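Local coordinates for beta-1,4-exocellulase (Thermobifida fusca, PDB 4B4H), which is the catalytic domain of a family 6 cellobiohydrolase and probably hydrolyses the beta-1,4-glycosidic bonds of cellulose to release cellobiose, at residues P6-P16 against E65-T76. Numbering follows the deposited sequence.
Sequences PFEGAKLYVNP and EAVRQSGGDPLT
K11 and L12 pair with L75 and T76 as parallel strands, and three backbone hydrogen bonds set the register. K11 N donates to P74 O, T76 N to K11 O, and Y13 N to T76 O at 2.8 Å in an almost straight line (177°). Strand 11-12 thus pairs in parallel with strand 75-81 of the mainly parallel sheet of the family 6 catalytic domain.

Where the pairing ends, the amide of Q69, reaching back from helix 59-70, takes over the backbone of V14. Q69 OE1 accepts from V14 N at 2.9 Å and Q69 NE2 donates to V14 O at 2.9 Å, each in the carbonyl plane and on a lone pair. Q69 NE2 also donates to E65 OE2 at 3.2 Å, while Q69 OE1 receives a water that bridges to L12 O; together these bonds fix the amide flip. An alanine here would probably leave V14 N and V14 O without their side-chain partners and cost E65 OE2 its amide donor.

Two further polar links involve side chains. T76 OG1 donates to P6 O at 2.8 Å, from above the carbonyl plane, and R128 also bonds that oxygen. K11, bent at chi2 and chi3, brings K11 NZ to D73 OD2 at 2.8 Å in a salt bridge at the S70-D73 turn.

Apolar contacts occur at both ends. Beside Q69, with CG anti to the backbone N (chi1 -176°), the Y13 ring reaches the helix, Y13 CD1 3.6 Å from A66 CB and its edge meeting E65 CB in plane, while its hydroxyl bonds H62. Near P6, T76 CG2 lies over a face of F7, 4.1 Å from the ring centroid, a CH-pi contact.

Backbone pairing thus sets the strand's position, and a bidentate side-chain amide continues the same donor-acceptor pattern onto the helix.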
ATOM      1  N   PRO A   6       7.823 -15.534   4.731  1.00  8.79           N
ATOM      2  CA  PRO A   6       8.873 -15.512   3.711  1.00  8.47           C
ATOM      3  C   PRO A   6      10.014 -14.545   4.013  1.00  8.51           C
ATOM      4  O   PRO A   6      11.089 -14.672   3.434  1.00  8.17           O
ATOM      5  CB  PRO A   6       8.132 -15.083   2.437  1.00  8.52           C
ATOM      6  CG  PRO A   6       6.840 -14.474   2.912  1.00  8.44           C
ATOM      7  CD  PRO A   6       6.501 -15.187   4.178  1.00  8.65           C
ATOM      8  N   PHE A   7       9.775 -13.580   4.898  1.00  8.90           N
ATOM      9  CA  PHE A   7      10.789 -12.615   5.311  1.00  9.36           C
ATOM     10  C   PHE A   7      11.731 -13.160   6.386  1.00  9.98           C
ATOM     11  O   PHE A   7      12.818 -12.616   6.601  1.00 10.58           O
ATOM     12  CB  PHE A   7      10.109 -11.320   5.782  1.00  9.32           C
ATOM     13  CG  PHE A   7       9.350 -10.628   4.694  1.00  9.17           C
ATOM     14  CD1 PHE A   7       9.988  -9.727   3.836  1.00  9.11           C
ATOM     15  CD2 PHE A   7       7.992 -10.885   4.510  1.00  8.81           C
ATOM     16  CE1 PHE A   7       9.277  -9.091   2.821  1.00  9.17           C
ATOM     17  CE2 PHE A   7       7.283 -10.261   3.490  1.00  8.72           C
ATOM     18  CZ  PHE A   7       7.925  -9.363   2.651  1.00  8.96           C
ATOM     19  N   GLU A   8      11.315 -14.240   7.039  1.00 10.66           N
ATOM     20  CA  GLU A   8      12.087 -14.837   8.131  1.00 10.75           C
ATOM     21  C   GLU A   8      13.332 -15.564   7.591  1.00 11.19           C
ATOM     22  O   GLU A   8      13.225 -16.391   6.681  1.00 10.75           O
ATOM     23  CB  GLU A   8      11.193 -15.767   8.940  1.00 11.25           C
ATOM     24  CG  GLU A   8      11.872 -16.468  10.098  1.00 11.88           C
ATOM     25  CD  GLU A   8      10.878 -17.165  11.005  1.00 12.51           C
ATOM     26  OE1 GLU A   8       9.844 -17.656  10.515  1.00 13.65           O
ATOM     27  OE2 GLU A   8      11.139 -17.234  12.218  1.00 12.13           O
ATOM     28  N   GLY A   9      14.501 -15.216   8.133  1.00 11.34           N
ATOM     29  CA  GLY A   9      15.773 -15.825   7.726  1.00 11.76           C
ATOM     30  C   GLY A   9      16.146 -15.641   6.264  1.00 11.86           C
ATOM     31  O   GLY A   9      16.803 -16.498   5.667  1.00 12.33           O
ATOM     32  N   ALA A  10      15.710 -14.532   5.682  1.00 11.62           N
ATOM     33  CA  ALA A  10      15.979 -14.227   4.290  1.00 11.52           C
ATOM     34  C   ALA A  10      16.685 -12.885   4.149  1.00 11.39           C
ATOM     35  O   ALA A  10      16.413 -11.957   4.907  1.00 11.78           O
ATOM     36  CB  ALA A  10      14.674 -14.217   3.504  1.00 11.40           C
ATOM     37  N   LYS A  11      17.607 -12.798   3.191  1.00 11.38           N
ATOM     38  CA  LYS A  11      18.083 -11.514   2.695  1.00 11.29           C
ATOM     39  C   LYS A  11      16.943 -10.856   1.910  1.00 10.94           C
ATOM     40  O   LYS A  11      16.065 -11.548   1.391  1.00 10.75           O
ATOM     41  CB  LYS A  11      19.283 -11.700   1.756  1.00 11.84           C
ATOM     42  CG  LYS A  11      20.644 -11.858   2.431  1.00 12.55           C
ATOM     43  CD  LYS A  11      21.088 -13.310   2.440  1.00 13.29           C
ATOM     44  CE  LYS A  11      22.540 -13.459   2.014  1.00 13.55           C
ATOM     45  NZ  LYS A  11      23.137 -14.767   2.411  1.00 14.31           N
ATOM     46  N   LEU A  12      16.955  -9.534   1.817  1.00 10.77           N
ATOM     47  CA  LEU A  12      15.946  -8.828   1.036  1.00 10.73           C
ATOM     48  C   LEU A  12      16.540  -8.225  -0.239  1.00 10.49           C
ATOM     49  O   LEU A  12      17.630  -7.657  -0.225  1.00 11.21           O
ATOM     50  CB  LEU A  12      15.234  -7.747   1.871  1.00 10.55           C
ATOM     51  CG  LEU A  12      14.905  -8.040   3.349  1.00 10.58           C
ATOM     52  CD1 LEU A  12      14.364  -6.787   4.036  1.00 10.61           C
ATOM     53  CD2 LEU A  12      13.957  -9.226   3.532  1.00 10.71           C
ATOM     54  N   TYR A  13      15.799  -8.350  -1.340  1.00  9.91           N
ATOM     55  CA  TYR A  13      16.186  -7.771  -2.632  1.00  9.86           C
ATOM     56  C   TYR A  13      16.483  -6.273  -2.534  1.00  9.61           C
ATOM     57  O   TYR A  13      15.745  -5.548  -1.874  1.00  9.39           O
ATOM     58  CB  TYR A  13      15.048  -7.962  -3.641  1.00  9.96           C
ATOM     59  CG  TYR A  13      15.363  -7.485  -5.037  1.00  9.94           C
ATOM     60  CD1 TYR A  13      16.393  -8.068  -5.769  1.00  9.99           C
ATOM     61  CD2 TYR A  13      14.649  -6.432  -5.623  1.00  9.51           C
ATOM     62  CE1 TYR A  13      16.691  -7.644  -7.048  1.00 10.11           C
ATOM     63  CE2 TYR A  13      14.941  -5.997  -6.911  1.00  9.87           C
ATOM     64  CZ  TYR A  13      15.982  -6.608  -7.612  1.00  9.94           C
ATOM     65  OH  TYR A  13      16.315  -6.233  -8.896  1.00 10.01           O
ATOM     66  N   VAL A  14      17.539  -5.818  -3.210  1.00  9.42           N
ATOM     67  CA  VAL A  14      17.792  -4.375  -3.379  1.00  9.82           C
ATOM     68  C   VAL A  14      17.677  -4.046  -4.870  1.00  9.95           C
ATOM     69  O   VAL A  14      18.392  -4.608  -5.705  1.00 10.20           O
ATOM     70  CB  VAL A  14      19.167  -3.925  -2.809  1.00  9.72           C
ATOM     71  CG1 VAL A  14      19.368  -2.421  -2.956  1.00  9.86           C
ATOM     72  CG2 VAL A  14      19.282  -4.301  -1.339  1.00  9.96           C
ATOM     73  N   ASN A  15      16.769  -3.139  -5.205  1.00 10.25           N
ATOM     74  CA  ASN A  15      16.515  -2.801  -6.602  1.00 10.53           C
ATOM     75  C   ASN A  15      17.594  -1.848  -7.078  1.00 10.70           C
ATOM     76  O   ASN A  15      17.660  -0.708  -6.598  1.00 10.88           O
ATOM     77  CB  ASN A  15      15.124  -2.184  -6.760  1.00 10.40           C
ATOM     78  CG  ASN A  15      14.810  -1.771  -8.192  1.00 10.60           C
ATOM     79  OD1 ASN A  15      15.676  -1.806  -9.068  1.00 10.62           O
ATOM     80  ND2 ASN A  15      13.571  -1.361  -8.431  1.00 10.73           N
ATOM     81  N   PRO A  16      18.459  -2.310  -8.009  1.00 11.08           N
ATOM     82  CA  PRO A  16      19.600  -1.490  -8.418  1.00 11.22           C
ATOM     83  C   PRO A  16      19.149  -0.174  -9.046  1.00 11.30           C
ATOM     84  O   PRO A  16      19.788   0.853  -8.842  1.00 12.00           O
ATOM     85  CB  PRO A  16      20.302  -2.344  -9.484  1.00 11.25           C
ATOM     86  CG  PRO A  16      19.718  -3.712  -9.372  1.00 10.86           C
ATOM     87  CD  PRO A  16      18.328  -3.518  -8.845  1.00 10.84           C
ATOM     88  N   GLU A  65      18.441 -10.739 -10.951  1.00 12.20           N
ATOM     89  CA  GLU A  65      19.239  -9.962 -10.005  1.00 11.92           C
ATOM     90  C   GLU A  65      19.020 -10.462  -8.578  1.00 11.52           C
ATOM     91  O   GLU A  65      19.978 -10.593  -7.797  1.00 11.09           O
ATOM     92  CB  GLU A  65      18.955  -8.460 -10.155  1.00 12.66           C
ATOM     93  CG  GLU A  65      19.707  -7.544  -9.186  1.00 13.49           C
ATOM     94  CD  GLU A  65      21.224  -7.512  -9.394  1.00 14.18           C
ATOM     95  OE1 GLU A  65      21.731  -8.159 -10.332  1.00 15.37           O
ATOM     96  OE2 GLU A  65      21.922  -6.828  -8.606  1.00 14.96           O
ATOM     97  N   ALA A  66      17.765 -10.753  -8.223  1.00 10.77           N
ATOM     98  CA  ALA A  66      17.479 -11.308  -6.896  1.00 10.49           C
ATOM     99  C   ALA A  66      18.217 -12.633  -6.625  1.00 10.27           C
ATOM    100  O   ALA A  66      18.738 -12.862  -5.517  1.00  9.81           O
ATOM    101  CB  ALA A  66      15.977 -11.475  -6.683  1.00 10.38           C
ATOM    102  N   VAL A  67      18.251 -13.500  -7.638  1.00 10.79           N
ATOM    103  CA  VAL A  67      18.955 -14.790  -7.568  1.00 11.28           C
ATOM    104  C   VAL A  67      20.446 -14.543  -7.314  1.00 11.78           C
ATOM    105  O   VAL A  67      21.044 -15.133  -6.406  1.00 11.33           O
ATOM    106  CB  VAL A  67      18.721 -15.629  -8.852  1.00 11.66           C
ATOM    107  CG1 VAL A  67      19.727 -16.752  -8.979  1.00 11.65           C
ATOM    108  CG2 VAL A  67      17.316 -16.203  -8.851  1.00 10.88           C
ATOM    109  N   ARG A  68      21.028 -13.638  -8.091  1.00 12.27           N
ATOM    110  CA  ARG A  68      22.424 -13.269  -7.910  1.00 12.93           C
ATOM    111  C   ARG A  68      22.698 -12.758  -6.497  1.00 12.74           C
ATOM    112  O   ARG A  68      23.659 -13.192  -5.862  1.00 13.67           O
ATOM    113  CB  ARG A  68      22.832 -12.250  -8.965  1.00 13.92           C
ATOM    114  CG  ARG A  68      24.293 -11.827  -8.933  1.00 15.03           C
ATOM    115  CD  ARG A  68      24.597 -10.889 -10.094  1.00 16.27           C
ATOM    116  NE  ARG A  68      24.669 -11.618 -11.358  1.00 17.19           N
ATOM    117  CZ  ARG A  68      23.674 -11.731 -12.240  1.00 17.19           C
ATOM    118  NH1 ARG A  68      22.490 -11.160 -12.012  1.00 16.92           N
ATOM    119  NH2 ARG A  68      23.864 -12.432 -13.348  1.00 17.70           N
ATOM    120  N   GLN A  69      21.836 -11.875  -5.989  1.00 11.98           N
ATOM    121  CA  GLN A  69      22.023 -11.325  -4.638  1.00 11.80           C
ATOM    122  C   GLN A  69      21.863 -12.357  -3.522  1.00 11.66           C
ATOM    123  O   GLN A  69      22.364 -12.148  -2.418  1.00 11.43           O
ATOM    124  CB  GLN A  69      21.051 -10.162  -4.377  1.00 11.76           C
ATOM    125  CG  GLN A  69      21.293  -8.927  -5.216  1.00 11.54           C
ATOM    126  CD  GLN A  69      20.239  -7.852  -4.999  1.00 11.45           C
ATOM    127  OE1 GLN A  69      19.504  -7.858  -4.001  1.00 11.40           O
ATOM    128  NE2 GLN A  69      20.134  -6.947  -5.953  1.00 11.60           N
ATOM    129  N   SER A  70      21.164 -13.460  -3.810  1.00 11.88           N
ATOM    130  CA  SER A  70      20.880 -14.499  -2.820  1.00 11.90           C
ATOM    131  C   SER A  70      22.116 -15.293  -2.410  1.00 12.16           C
ATOM    132  O   SER A  70      22.250 -15.659  -1.251  1.00 11.47           O
ATOM    133  CB  SER A  70      19.790 -15.451  -3.324  1.00 11.96           C
ATOM    134  OG  SER A  70      20.299 -16.438  -4.206  1.00 11.97           O
ATOM    135  N   GLY A  71      23.004 -15.553  -3.367  1.00 12.76           N
ATOM    136  CA  GLY A  71      24.199 -16.369  -3.121  1.00 13.74           C
ATOM    137  C   GLY A  71      23.927 -17.824  -2.775  1.00 14.23           C
ATOM    138  O   GLY A  71      24.847 -18.566  -2.437  1.00 14.91           O
ATOM    139  N   GLY A  72      22.667 -18.241  -2.860  1.00 14.62           N
ATOM    140  CA  GLY A  72      22.299 -19.603  -2.498  1.00 14.60           C
ATOM    141  C   GLY A  72      21.508 -19.706  -1.203  1.00 14.46           C
ATOM    142  O   GLY A  72      20.931 -20.754  -0.923  1.00 14.35           O
ATOM    143  N   ASP A  73      21.492 -18.624  -0.420  1.00 14.54           N
ATOM    144  CA  ASP A  73      20.698 -18.542   0.813  1.00 14.16           C
ATOM    145  C   ASP A  73      19.327 -17.929   0.509  1.00 13.26           C
ATOM    146  O   ASP A  73      19.169 -17.295  -0.543  1.00 13.17           O
ATOM    147  CB  ASP A  73      21.415 -17.676   1.853  1.00 15.36           C
ATOM    148  CG  ASP A  73      22.794 -18.208   2.218  1.00 16.56           C
ATOM    149  OD1 ASP A  73      22.888 -19.355   2.707  1.00 17.69           O
ATOM    150  OD2 ASP A  73      23.783 -17.468   2.014  1.00 17.64           O
ATOM    151  N   PRO A  74      18.335 -18.113   1.411  1.00 12.68           N
ATOM    152  CA  PRO A  74      17.017 -17.518   1.137  1.00 12.07           C
ATOM    153  C   PRO A  74      17.048 -16.000   0.909  1.00 11.53           C
ATOM    154  O   PRO A  74      17.730 -15.285   1.629  1.00 12.46           O
ATOM    155  CB  PRO A  74      16.202 -17.879   2.384  1.00 12.20           C
ATOM    156  CG  PRO A  74      16.837 -19.140   2.892  1.00 12.39           C
ATOM    157  CD  PRO A  74      18.306 -18.967   2.619  1.00 12.73           C
ATOM    158  N   LEU A  75      16.327 -15.529  -0.111  1.00 10.48           N
ATOM    159  CA  LEU A  75      16.178 -14.103  -0.399  1.00  9.65           C
ATOM    160  C   LEU A  75      14.748 -13.819  -0.851  1.00  9.43           C
ATOM    161  O   LEU A  75      14.120 -14.677  -1.475  1.00  9.22           O
ATOM    162  CB  LEU A  75      17.193 -13.627  -1.459  1.00  9.58           C
ATOM    163  CG  LEU A  75      17.182 -12.113  -1.768  1.00  9.45           C
ATOM    164  CD1 LEU A  75      18.580 -11.539  -1.964  1.00  9.86           C
ATOM    165  CD2 LEU A  75      16.308 -11.807  -2.982  1.00  9.43           C
ATOM    166  N   THR A  76      14.287 -12.594  -0.573  1.00  8.86           N
ATOM    167  CA  THR A  76      12.902 -12.197  -0.726  1.00  8.55           C
ATOM    168  C   THR A  76      12.806 -10.910  -1.536  1.00  7.86           C
ATOM    169  O   THR A  76      13.412  -9.887  -1.192  1.00  7.78           O
ATOM    170  CB  THR A  76      12.259 -12.054   0.662  1.00  8.62           C
ATOM    171  OG1 THR A  76      12.367 -13.311   1.327  1.00  8.91           O
ATOM    172  CG2 THR A  76      10.785 -11.665   0.570  1.00  8.98           C
TER
HETATM  173  O   HOH W   1      19.419 -15.986   3.892  1.00 18.91           O
HETATM  174  O   HOH W   2      20.021  -8.320  -1.228  1.00 13.95           O